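Local coordinates for 4-amino-4-deoxy-L-arabinose transferase or related glycosyltransferases of PMT family (Cupriavidus metallidurans, PDB 5EZM), which probably transfers a pentose sugar, 4-amino-4-deoxy-L-arabinose, to lipid A at the membrane, as a zinc-binding glycosyltransferase of the GT-C fold, at residues D74-R79 and S255-E260; A82-E87 and A514-Q519; A63-E68 and I78-L83. All blocks are in the same frame, centred on the assembly; numbering follows the deposited sequence.

Overall arrangement
The first segment in the chain lies on helix 58-72, where interaction 3 closes the shortest loop, folding hairpin 79-80/83-84 back onto that helix. Interaction 1 starts in the linker between them and reaches across 175 intervening residues, mostly helical, to the end of helix 236-257. Interaction 2 starts on the second hairpin strand and closes the longest loop, to residues 514-519 in the C-terminal region. Interactions 1 and 2 cross along the chain and meet in two salt bridges, Arg79 with Glu517 and Glu260 with Lys84. Interaction 3 overlaps both in sequence. Residues 74-87 thus join helix 58-72 and the end of the predicted transmembrane helix 236-257 to the C-terminal region.

Interaction 1 of 3, residues D74-R79 and S255-E260; sequences DWVTIR and SVRNPE. With MPG ([(Z)-octadec-9-enyl] (2R)-2,3-bis(oxidanyl)propanoate), chain B; MPG ([(Z)-octadec-9-enyl] (2R)-2,3-bis(oxidanyl)propanoate), chain C; MPG ([(Z)-octadec-9-enyl] (2R)-2,3-bis(oxidanyl)propanoate), chain K.
Asp74 OD1 is reached by three nitrogens: the backbone N of Val76 (3.0 Å), the backbone N of Thr77 and, across the contact, Arg257 NH1. The two backbone bonds make an Asx turn, continued as an Asx motif, in the linker between helix 58-72 and strand 79-80. Asp74 CG lies anti to the backbone N (chi1 -166°), turning OD1 toward both amides. They approach from the same face of the carboxylate, and that of Thr77 stands 57° above its plane. Arg257, near the end of helix 236-257, has Asp74 OD1 at the edge of its guanidinium, near the plane; at 3.7 Å between Asp74 OD1 and Arg257 NH1 the salt bridge is long. Arg257 NH1 also lies 3.5 Å from Val76 CB, the two side chains crossing at about a right angle.

Asn258, the first residue to leave the helix, sends ND2 to Thr77 OG1 in a straight but weak hydrogen bond of 3.4 Å. ND2 also bonds to Val254 O, while OD1 is taken by Lys84 NZ.

Trp75 turns away from helix 236-257 and its ring packs against two lipid tails: C6 of the chain B MPG lies 3.5 Å above the centre of the ring, and C3 of the chain C MPG comes within 3.6 Å of CH2. Trp94 meets the same ring. With alanine in place of Trp75 the lipid tails would probably lose the ring they lie against, Trp94 its neighbour, and a gap would open beside Met69. Ser255, whose OG bonds to Phe251 O, has its CB 3.7 Å from C8 of the chain K MPG.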
loop_
_atom_site.group_PDB
_atom_site.type_symbol
_atom_site.label_atom_id
_atom_site.label_comp_id
_atom_site.label_asym_id
_atom_site.label_seq_id
_atom_site.Cartn_x
_atom_site.Cartn_y
_atom_site.Cartn_z
ATOM N N ASP A 74 -2.095 3.826 23.623
ATOM C CA ASP A 74 -0.728 3.317 23.676
ATOM C C ASP A 74 -0.144 3.371 22.270
ATOM O O ASP A 74 -0.396 2.492 21.445
ATOM C CB ASP A 74 -0.707 1.897 24.233
ATOM C CG ASP A 74 0.687 1.439 24.618
ATOM O OD1 ASP A 74 1.676 2.041 24.152
ATOM O OD2 ASP A 74 0.794 0.465 25.391
ATOM N N TRP A 75 0.643 4.409 21.995
ATOM C CA TRP A 75 1.290 4.578 20.702
ATOM C C TRP A 75 2.649 3.895 20.624
ATOM O O TRP A 75 3.366 4.086 19.638
ATOM C CB TRP A 75 1.452 6.065 20.379
ATOM C CG TRP A 75 0.176 6.778 20.042
ATOM C CD1 TRP A 75 -1.072 6.512 20.530
ATOM C CD2 TRP A 75 0.024 7.874 19.129
ATOM N NE1 TRP A 75 -1.989 7.380 19.982
ATOM C CE2 TRP A 75 -1.341 8.224 19.120
ATOM C CE3 TRP A 75 0.911 8.594 18.322
ATOM C CZ2 TRP A 75 -1.837 9.263 18.337
ATOM C CZ3 TRP A 75 0.416 9.623 17.546
ATOM C CH2 TRP A 75 -0.945 9.948 17.558
ATOM N N VAL A 76 3.021 3.114 21.634
ATOM C CA VAL A 76 4.322 2.458 21.694
ATOM C C VAL A 76 4.199 0.954 21.467
ATOM O O VAL A 76 4.855 0.395 20.588
ATOM C CB VAL A 76 5.029 2.758 23.034
ATOM C CG1 VAL A 76 6.376 2.054 23.093
ATOM C CG2 VAL A 76 5.184 4.258 23.225
ATOM N N THR A 77 3.362 0.286 22.257
ATOM C CA THR A 77 3.197 -1.163 22.175
ATOM C C THR A 77 2.091 -1.464 21.171
ATOM O O THR A 77 0.902 -1.394 21.496
ATOM C CB THR A 77 2.886 -1.745 23.549
ATOM O OG1 THR A 77 3.843 -1.254 24.498
ATOM C CG2 THR A 77 2.953 -3.269 23.515
ATOM N N ILE A 78 2.489 -1.797 19.940
ATOM C CA ILE A 78 1.528 -2.118 18.892
ATOM C C ILE A 78 0.804 -3.414 19.237
ATOM O O ILE A 78 1.419 -4.395 19.677
ATOM C CB ILE A 78 2.243 -2.224 17.533
ATOM C CG1 ILE A 78 2.933 -0.908 17.187
ATOM C CG2 ILE A 78 1.267 -2.610 16.435
ATOM C CD1 ILE A 78 3.811 -0.995 15.955
ATOM N N ARG A 79 -0.513 -3.424 19.044
ATOM C CA ARG A 79 -1.324 -4.597 19.330
ATOM C C ARG A 79 -2.295 -4.868 18.191
ATOM O O ARG A 79 -2.827 -3.940 17.573
ATOM C CB ARG A 79 -2.091 -4.436 20.646
ATOM C CG ARG A 79 -1.200 -4.516 21.872
ATOM C CD ARG A 79 -2.004 -4.619 23.156
ATOM N NE ARG A 79 -1.127 -4.668 24.320
ATOM C CZ ARG A 79 -0.682 -5.792 24.871
ATOM N NH1 ARG A 79 -1.040 -6.965 24.367
ATOM N NH2 ARG A 79 0.120 -5.744 25.926
ATOM N N SER A 255 11.396 -1.324 23.447
ATOM C CA SER A 255 12.348 -2.334 23.904
ATOM C C SER A 255 12.402 -2.394 25.424
ATOM O O SER A 255 12.558 -3.475 26.002
ATOM C CB SER A 255 13.737 -2.048 23.334
ATOM O OG SER A 255 13.753 -2.159 21.924
ATOM N N VAL A 256 12.287 -1.241 26.086
ATOM C CA VAL A 256 12.290 -1.206 27.545
ATOM C C VAL A 256 10.999 -1.799 28.089
ATOM O O VAL A 256 11.019 -2.685 28.951
ATOM C CB VAL A 256 12.501 0.233 28.048
ATOM C CG1 VAL A 256 12.072 0.356 29.504
ATOM C CG2 VAL A 256 13.954 0.645 27.882
ATOM N N ARG A 257 9.855 -1.316 27.595
ATOM C CA ARG A 257 8.575 -1.837 28.066
ATOM C C ARG A 257 8.400 -3.310 27.715
ATOM O O ARG A 257 7.778 -4.058 28.479
ATOM C CB ARG A 257 7.428 -1.010 27.485
ATOM C CG ARG A 257 7.434 0.447 27.918
ATOM C CD ARG A 257 6.206 1.172 27.395
ATOM N NE ARG A 257 6.233 2.600 27.698
ATOM C CZ ARG A 257 5.327 3.470 27.261
ATOM N NH1 ARG A 257 4.322 3.055 26.499
ATOM N NH2 ARG A 257 5.428 4.754 27.582
ATOM N N ASN A 258 8.941 -3.746 26.577
ATOM C CA ASN A 258 8.836 -5.132 26.124
ATOM C C ASN A 258 10.230 -5.646 25.795
ATOM O O ASN A 258 10.720 -5.472 24.668
ATOM C CB ASN A 258 7.909 -5.246 24.917
ATOM C CG ASN A 258 6.657 -4.418 25.075
ATOM O OD1 ASN A 258 5.752 -4.780 25.829
ATOM N ND2 ASN A 258 6.597 -3.294 24.365
ATOM N N PRO A 259 10.903 -6.280 26.757
ATOM C CA PRO A 259 12.275 -6.755 26.506
ATOM C C PRO A 259 12.393 -7.715 25.336
ATOM O O PRO A 259 13.469 -7.806 24.730
ATOM C CB PRO A 259 12.650 -7.434 27.829
ATOM C CG PRO A 259 11.800 -6.756 28.850
ATOM C CD PRO A 259 10.499 -6.462 28.161
ATOM N N GLU A 260 11.326 -8.429 24.990
ATOM C CA GLU A 260 11.381 -9.392 23.898
ATOM C C GLU A 260 11.284 -8.742 22.525
ATOM O O GLU A 260 11.374 -9.453 21.517
ATOM C CB GLU A 260 10.267 -10.433 24.060
ATOM C CG GLU A 260 8.858 -9.922 23.761
ATOM C CD GLU A 260 8.280 -9.053 24.868
ATOM O OE1 GLU A 260 8.968 -8.834 25.887
ATOM O OE2 GLU A 260 7.129 -8.587 24.719
HETATM C C2 MPG B . -3.390 10.068 24.894
HETATM C C3 MPG B . -2.826 10.531 23.556
HETATM C C4 MPG B . -1.485 9.889 23.243
HETATM C C5 MPG B . -0.648 10.732 22.266
HETATM C C6 MPG B . 0.628 10.010 21.810
HETATM C C1 MPG B . -4.520 10.973 25.394
HETATM C C2 MPG C . -1.713 13.934 17.304
HETATM C C3 MPG C . -2.134 13.179 18.559
HETATM C C4 MPG C . -3.485 12.504 18.385
HETATM C C5 MPG C . -4.184 12.213 19.724
HETATM C C6 MPG C . -5.239 11.102 19.600
HETATM C C7 MPG C . -5.907 10.779 20.950
HETATM C C8 MPG C . -6.251 9.277 21.088
HETATM C C9 MPG C . -6.860 8.929 22.469
HETATM C C1 MPG C . -0.287 14.484 17.394
HETATM C C2 MPG K . 17.678 1.780 14.872
HETATM C C3 MPG K . 17.589 2.106 16.359
HETATM C C4 MPG K . 17.438 0.847 17.201
HETATM C C5 MPG K . 17.388 1.112 18.715
HETATM C C6 MPG K . 17.522 -0.193 19.520
HETATM C C7 MPG K . 16.954 -0.087 20.949
HETATM C C8 MPG K . 16.945 -1.455 21.673
HETATM C C1 MPG K . 18.034 2.997 14.012
#

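Interaction 2 of 3, residues A82-E87 and A514-Q519; sequences ALKYFE and ATVEPQ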
loop_
_atom_site.group_PDB
_atom_site.type_symbol
_atom_site.label_atom_id
_atom_site.label_comp_id
_atom_site.label_asym_id
_atom_site.label_seq_id
_atom_site.Cartn_x
_atom_site.Cartn_y
_atom_site.Cartn_z
ATOM N N ALA A 82 -5.747 -7.225 20.506
ATOM C CA ALA A 82 -5.354 -7.200 21.910
ATOM C C ALA A 82 -4.021 -7.903 22.136
ATOM O O ALA A 82 -3.537 -7.964 23.270
ATOM C CB ALA A 82 -6.443 -7.818 22.794
ATOM N N LEU A 83 -3.405 -8.413 21.074
ATOM C CA LEU A 83 -2.159 -9.155 21.183
ATOM C C LEU A 83 -1.005 -8.368 20.577
ATOM O O LEU A 83 -1.169 -7.670 19.572
ATOM C CB LEU A 83 -2.264 -10.517 20.494
ATOM C CG LEU A 83 -3.333 -11.459 21.033
ATOM C CD1 LEU A 83 -3.382 -12.703 20.169
ATOM C CD2 LEU A 83 -3.049 -11.807 22.484
ATOM N N LYS A 84 0.166 -8.496 21.202
ATOM C CA LYS A 84 1.356 -7.795 20.736
ATOM C C LYS A 84 1.659 -8.159 19.291
ATOM O O LYS A 84 1.675 -9.338 18.921
ATOM C CB LYS A 84 2.555 -8.130 21.623
ATOM C CG LYS A 84 2.450 -7.619 23.047
ATOM C CD LYS A 84 3.701 -7.957 23.835
ATOM C CE LYS A 84 3.653 -7.359 25.228
ATOM N NZ LYS A 84 4.955 -7.506 25.943
ATOM N N TYR A 85 1.889 -7.136 18.472
ATOM C CA TYR A 85 2.212 -7.295 17.057
ATOM C C TYR A 85 3.510 -6.534 16.815
ATOM O O TYR A 85 3.502 -5.306 16.699
ATOM C CB TYR A 85 1.079 -6.779 16.176
ATOM C CG TYR A 85 1.237 -7.090 14.706
ATOM C CD1 TYR A 85 1.072 -8.385 14.230
ATOM C CD2 TYR A 85 1.537 -6.089 13.792
ATOM C CE1 TYR A 85 1.210 -8.676 12.882
ATOM C CE2 TYR A 85 1.676 -6.370 12.443
ATOM C CZ TYR A 85 1.512 -7.665 11.994
ATOM O OH TYR A 85 1.649 -7.954 10.653
ATOM N N PHE A 86 4.623 -7.262 16.754
ATOM C CA PHE A 86 5.946 -6.672 16.594
ATOM C C PHE A 86 6.544 -6.961 15.219
ATOM O O PHE A 86 7.767 -7.015 15.071
ATOM C CB PHE A 86 6.887 -7.168 17.690
ATOM C CG PHE A 86 6.505 -6.718 19.070
ATOM C CD1 PHE A 86 5.714 -5.594 19.255
ATOM C CD2 PHE A 86 6.943 -7.417 20.186
ATOM C CE1 PHE A 86 5.362 -5.174 20.532
ATOM C CE2 PHE A 86 6.599 -7.003 21.466
ATOM C CZ PHE A 86 5.805 -5.881 21.639
ATOM N N GLU A 87 5.700 -7.147 14.203
ATOM C CA GLU A 87 6.199 -7.427 12.864
ATOM C C GLU A 87 6.413 -6.166 12.028
ATOM O O GLU A 87 7.030 -6.254 10.963
ATOM C CB GLU A 87 5.253 -8.398 12.122
ATOM C CG GLU A 87 4.778 -9.610 12.955
ATOM C CD GLU A 87 5.261 -10.989 12.449
ATOM O OE1 GLU A 87 5.972 -11.082 11.427
ATOM O OE2 GLU A 87 4.920 -12.008 13.090
ATOM N N ALA A 514 0.374 -14.455 21.135
ATOM C CA ALA A 514 -0.386 -15.431 21.902
ATOM C C ALA A 514 0.473 -16.149 22.930
ATOM O O ALA A 514 -0.066 -16.675 23.909
ATOM C CB ALA A 514 -1.037 -16.448 20.963
ATOM N N THR A 515 1.791 -16.173 22.743
ATOM C CA THR A 515 2.657 -16.937 23.630
ATOM C C THR A 515 3.274 -16.097 24.740
ATOM O O THR A 515 3.523 -16.624 25.830
ATOM C CB THR A 515 3.766 -17.614 22.818
ATOM O OG1 THR A 515 3.189 -18.220 21.655
ATOM C CG2 THR A 515 4.454 -18.689 23.639
ATOM N N VAL A 516 3.516 -14.806 24.499
ATOM C CA VAL A 516 4.092 -13.957 25.536
ATOM C C VAL A 516 3.039 -13.450 26.513
ATOM O O VAL A 516 3.389 -13.030 27.623
ATOM C CB VAL A 516 4.846 -12.769 24.918
ATOM C CG1 VAL A 516 6.056 -13.260 24.138
ATOM C CG2 VAL A 516 3.921 -11.966 24.024
ATOM N N GLU A 517 1.765 -13.472 26.134
ATOM C CA GLU A 517 0.659 -13.111 27.021
ATOM C C GLU A 517 -0.416 -14.185 26.911
ATOM O O GLU A 517 -1.497 -13.951 26.355
ATOM C CB GLU A 517 0.105 -11.727 26.680
ATOM C CG GLU A 517 1.025 -10.573 27.073
ATOM C CD GLU A 517 0.465 -9.205 26.705
ATOM O OE1 GLU A 517 -0.286 -9.108 25.712
ATOM O OE2 GLU A 517 0.777 -8.225 27.415
ATOM N N PRO A 518 -0.152 -15.384 27.442
ATOM C CA PRO A 518 -1.085 -16.504 27.240
ATOM C C PRO A 518 -2.405 -16.361 27.981
ATOM O O PRO A 518 -3.338 -17.120 27.687
ATOM C CB PRO A 518 -0.293 -17.711 27.755
ATOM C CG PRO A 518 0.634 -17.134 28.769
ATOM C CD PRO A 518 1.012 -15.774 28.256
ATOM N N GLN A 519 -2.521 -15.427 28.922
ATOM C CA GLN A 519 -3.774 -15.217 29.636
ATOM C C GLN A 519 -4.817 -14.480 28.805
ATOM O O GLN A 519 -5.917 -14.224 29.306
ATOM C CB GLN A 519 -3.519 -14.452 30.939
ATOM C CG GLN A 519 -2.725 -15.245 31.968
ATOM C CD GLN A 519 -2.615 -14.530 33.302
ATOM O OE1 GLN A 519 -3.019 -13.375 33.436
ATOM N NE2 GLN A 519 -2.068 -15.219 34.297
HETATM O O HOH W 1 0.594 -10.189 23.182
#
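Lys84 lays its extended chain across the side chain of Glu517, the two crossing at about a right angle. Methylene meets carboxylate here: Lys84 CE is 3.7 Å from Glu517 OE2, and Lys84 CG lies near OE1. The charged ends stay apart, Lys84 NZ being 4.5 Å from Glu517 OE2, beyond a salt bridge. Each charge has a closer partner: Lys84 NZ pairs with Glu260 OE2 and bonds to Asn258 OD1, and Glu517 OE1 pairs with Arg79 NH1.

Glu517 is nevertheless tied to the strand by water 1, which accepts from Lys84 N at 2.6 Å and donates to Glu517 OE1 at 2.9 Å, bridging the strand amide and the acid. Glu517 also follows the last helical residue of 511-516, and its chain runs out straight (chi2 179°), which brings the carboxylate to the strand.

Apolar contacts fill in on the helix side. Val516 CG2 touches Lys84 CD at 4.0 Å, and Leu83 CD1 reaches Ala514 CB at 4.5 Å, a distant apolar contact. On the other side of Lys84, its CB stands 4.0 Å above the plane of the Phe86 ring, offset toward the rim, and that ring meets Phe261 edge-to-face. Further on in the chain, Glu87 OE2 ligates the zinc ion along with His268 and His270. The contact thus sets strand 83-84 between helix 511-516 of the C-terminal domain and the chain at helix 261-267, just ahead of a zinc ligand.

Interaction 3 of 3, residues A63-E68 and I78-L83; sequences AEISRE and IRYNAL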
loop_
_atom_site.group_PDB
_atom_site.type_symbol
_atom_site.label_atom_id
_atom_site.label_comp_id
_atom_site.label_asym_id
_atom_site.label_seq_id
_atom_site.Cartn_x
_atom_site.Cartn_y
_atom_site.Cartn_z
ATOM N N ALA A 63 -5.923 -1.221 9.501
ATOM C CA ALA A 63 -7.047 -0.423 9.980
ATOM C C ALA A 63 -7.422 -0.807 11.404
ATOM O O ALA A 63 -7.761 0.059 12.223
ATOM C CB ALA A 63 -8.246 -0.580 9.048
ATOM N N GLU A 64 -7.347 -2.102 11.725
ATOM C CA GLU A 64 -7.734 -2.573 13.051
ATOM C C GLU A 64 -6.655 -2.297 14.087
ATOM O O GLU A 64 -6.967 -1.874 15.204
ATOM C CB GLU A 64 -8.056 -4.067 13.017
ATOM C CG GLU A 64 -8.217 -4.694 14.400
ATOM C CD GLU A 64 -9.371 -4.101 15.204
ATOM O OE1 GLU A 64 -10.251 -3.442 14.613
ATOM O OE2 GLU A 64 -9.403 -4.301 16.434
ATOM N N ILE A 65 -5.390 -2.551 13.748
ATOM C CA ILE A 65 -4.298 -2.165 14.639
ATOM C C ILE A 65 -4.407 -0.687 14.981
ATOM O O ILE A 65 -4.350 -0.291 16.152
ATOM C CB ILE A 65 -2.940 -2.496 13.999
ATOM C CG1 ILE A 65 -2.723 -4.010 13.965
ATOM C CG2 ILE A 65 -1.820 -1.816 14.760
ATOM C CD1 ILE A 65 -1.493 -4.439 13.202
ATOM N N SER A 66 -4.599 0.148 13.960
ATOM C CA SER A 66 -4.742 1.577 14.208
ATOM C C SER A 66 -5.972 1.872 15.056
ATOM O O SER A 66 -5.941 2.765 15.908
ATOM C CB SER A 66 -4.799 2.334 12.887
ATOM O OG SER A 66 -3.555 2.243 12.218
ATOM N N ARG A 67 -7.062 1.131 14.845
ATOM C CA ARG A 67 -8.238 1.320 15.688
ATOM C C ARG A 67 -7.914 1.039 17.152
ATOM O O ARG A 67 -8.273 1.819 18.039
ATOM C CB ARG A 67 -9.388 0.427 15.222
ATOM C CG ARG A 67 -10.682 0.674 15.991
ATOM C CD ARG A 67 -11.709 -0.424 15.758
ATOM N NE ARG A 67 -11.341 -1.674 16.417
ATOM C CZ ARG A 67 -11.590 -1.942 17.693
ATOM N NH1 ARG A 67 -11.225 -3.106 18.212
ATOM N NH2 ARG A 67 -12.203 -1.045 18.454
ATOM N N GLU A 68 -7.230 -0.076 17.420
ATOM C CA GLU A 68 -6.930 -0.445 18.800
ATOM C C GLU A 68 -5.989 0.559 19.444
ATOM O O GLU A 68 -6.153 0.907 20.619
ATOM C CB GLU A 68 -6.341 -1.854 18.850
ATOM C CG GLU A 68 -7.358 -2.940 18.538
ATOM C CD GLU A 68 -6.744 -4.321 18.482
ATOM O OE1 GLU A 68 -5.886 -4.634 19.336
ATOM O OE2 GLU A 68 -7.118 -5.092 17.575
ATOM N N ILE A 78 2.489 -1.797 19.940
ATOM C CA ILE A 78 1.528 -2.118 18.892
ATOM C C ILE A 78 0.804 -3.414 19.237
ATOM O O ILE A 78 1.419 -4.395 19.677
ATOM C CB ILE A 78 2.243 -2.224 17.533
ATOM C CG1 ILE A 78 2.933 -0.908 17.187
ATOM C CG2 ILE A 78 1.267 -2.610 16.435
ATOM C CD1 ILE A 78 3.811 -0.995 15.955
ATOM N N ARG A 79 -0.513 -3.424 19.044
ATOM C CA ARG A 79 -1.324 -4.597 19.330
ATOM C C ARG A 79 -2.295 -4.868 18.191
ATOM O O ARG A 79 -2.827 -3.940 17.573
ATOM C CB ARG A 79 -2.091 -4.436 20.646
ATOM C CG ARG A 79 -1.200 -4.516 21.872
ATOM C CD ARG A 79 -2.004 -4.619 23.156
ATOM N NE ARG A 79 -1.127 -4.668 24.320
ATOM C CZ ARG A 79 -0.682 -5.792 24.871
ATOM N NH1 ARG A 79 -1.040 -6.965 24.367
ATOM N NH2 ARG A 79 0.120 -5.744 25.926
ATOM N N TYR A 80 -2.510 -6.152 17.913
ATOM C CA TYR A 80 -3.445 -6.607 16.889
ATOM C C TYR A 80 -4.360 -7.631 17.546
ATOM O O TYR A 80 -3.907 -8.715 17.935
ATOM C CB TYR A 80 -2.704 -7.205 15.689
ATOM C CG TYR A 80 -3.577 -7.522 14.490
ATOM C CD1 TYR A 80 -4.722 -6.786 14.220
ATOM C CD2 TYR A 80 -3.255 -8.566 13.632
ATOM C CE1 TYR A 80 -5.520 -7.073 13.120
ATOM C CE2 TYR A 80 -4.050 -8.866 12.533
ATOM C CZ TYR A 80 -5.183 -8.116 12.281
ATOM O OH TYR A 80 -5.976 -8.410 11.190
ATOM N N ASN A 81 -5.639 -7.279 17.678
ATOM C CA ASN A 81 -6.612 -8.082 18.417
ATOM C C ASN A 81 -6.133 -8.320 19.849
ATOM O O ASN A 81 -6.090 -9.452 20.339
ATOM C CB ASN A 81 -6.906 -9.392 17.687
ATOM C CG ASN A 81 -7.537 -9.160 16.325
ATOM O OD1 ASN A 81 -8.750 -8.979 16.213
ATOM N ND2 ASN A 81 -6.712 -9.148 15.281
ATOM N N ALA A 82 -5.747 -7.225 20.506
ATOM C CA ALA A 82 -5.354 -7.200 21.910
ATOM C C ALA A 82 -4.021 -7.903 22.136
ATOM O O ALA A 82 -3.537 -7.964 23.270
ATOM C CB ALA A 82 -6.443 -7.818 22.794
ATOM N N LEU A 83 -3.405 -8.413 21.074
ATOM C CA LEU A 83 -2.159 -9.155 21.183
ATOM C C LEU A 83 -1.005 -8.368 20.577
ATOM O O LEU A 83 -1.169 -7.670 19.572
ATOM C CB LEU A 83 -2.264 -10.517 20.494
ATOM C CG LEU A 83 -3.333 -11.459 21.033
ATOM C CD1 LEU A 83 -3.382 -12.703 20.169
ATOM C CD2 LEU A 83 -3.049 -11.807 22.484
#
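Glu68 on helix 58-72 takes two backbone amides with its carboxylate: Ala82 N gives OE1 a nearly straight bond of 2.8 Å (169°), and Asn81 N gives OE2 a more bent one of 2.6 Å (139°). OE2 uses its syn lone pair; OE1 is also met on its syn side, but out of plane. A straight chain beyond CG (chi2 175°) carries the group across to the turn.

Beside it, Ile65 packs apolar atoms on two residues. Its CG1 lies 3.4 Å from Tyr80 CD1, obliquely to the ring, and its CG2 meets Ile78 CG2 at 3.6 Å. Glu64 CG comes to the edge of the same ring, 3.8 Å from Tyr80 CE1.

The amides held by Glu68 belong to a beta hairpin whose tip is a type I' turn from Tyr80 to Leu83. Asn81 and Ala82 both have positive phi, as that turn requires, and their N-H groups point to the helix. Backbone bonds between Tyr80 and Leu83 close the turn, while Arg79 NH1 bonds to Ala82 O from above the carbonyl plane and also pairs with Glu517.

A second shell surrounds these groups. Arg67 grips Glu64 side-on with NE and NH1, one to each oxygen (2.8 Å from NE to OE1), which fixes the turn of the Glu64 carboxylate, while its CB and CG lie at the ring edge. Asn81 ND2 lies 3.2 Å above one face of the Tyr80 ring, off toward its rim. Farther out, Tyr80 OH bonds to His491 ND1, and Asn81 OD1 accepts from Leu501 N in the C-terminal domain.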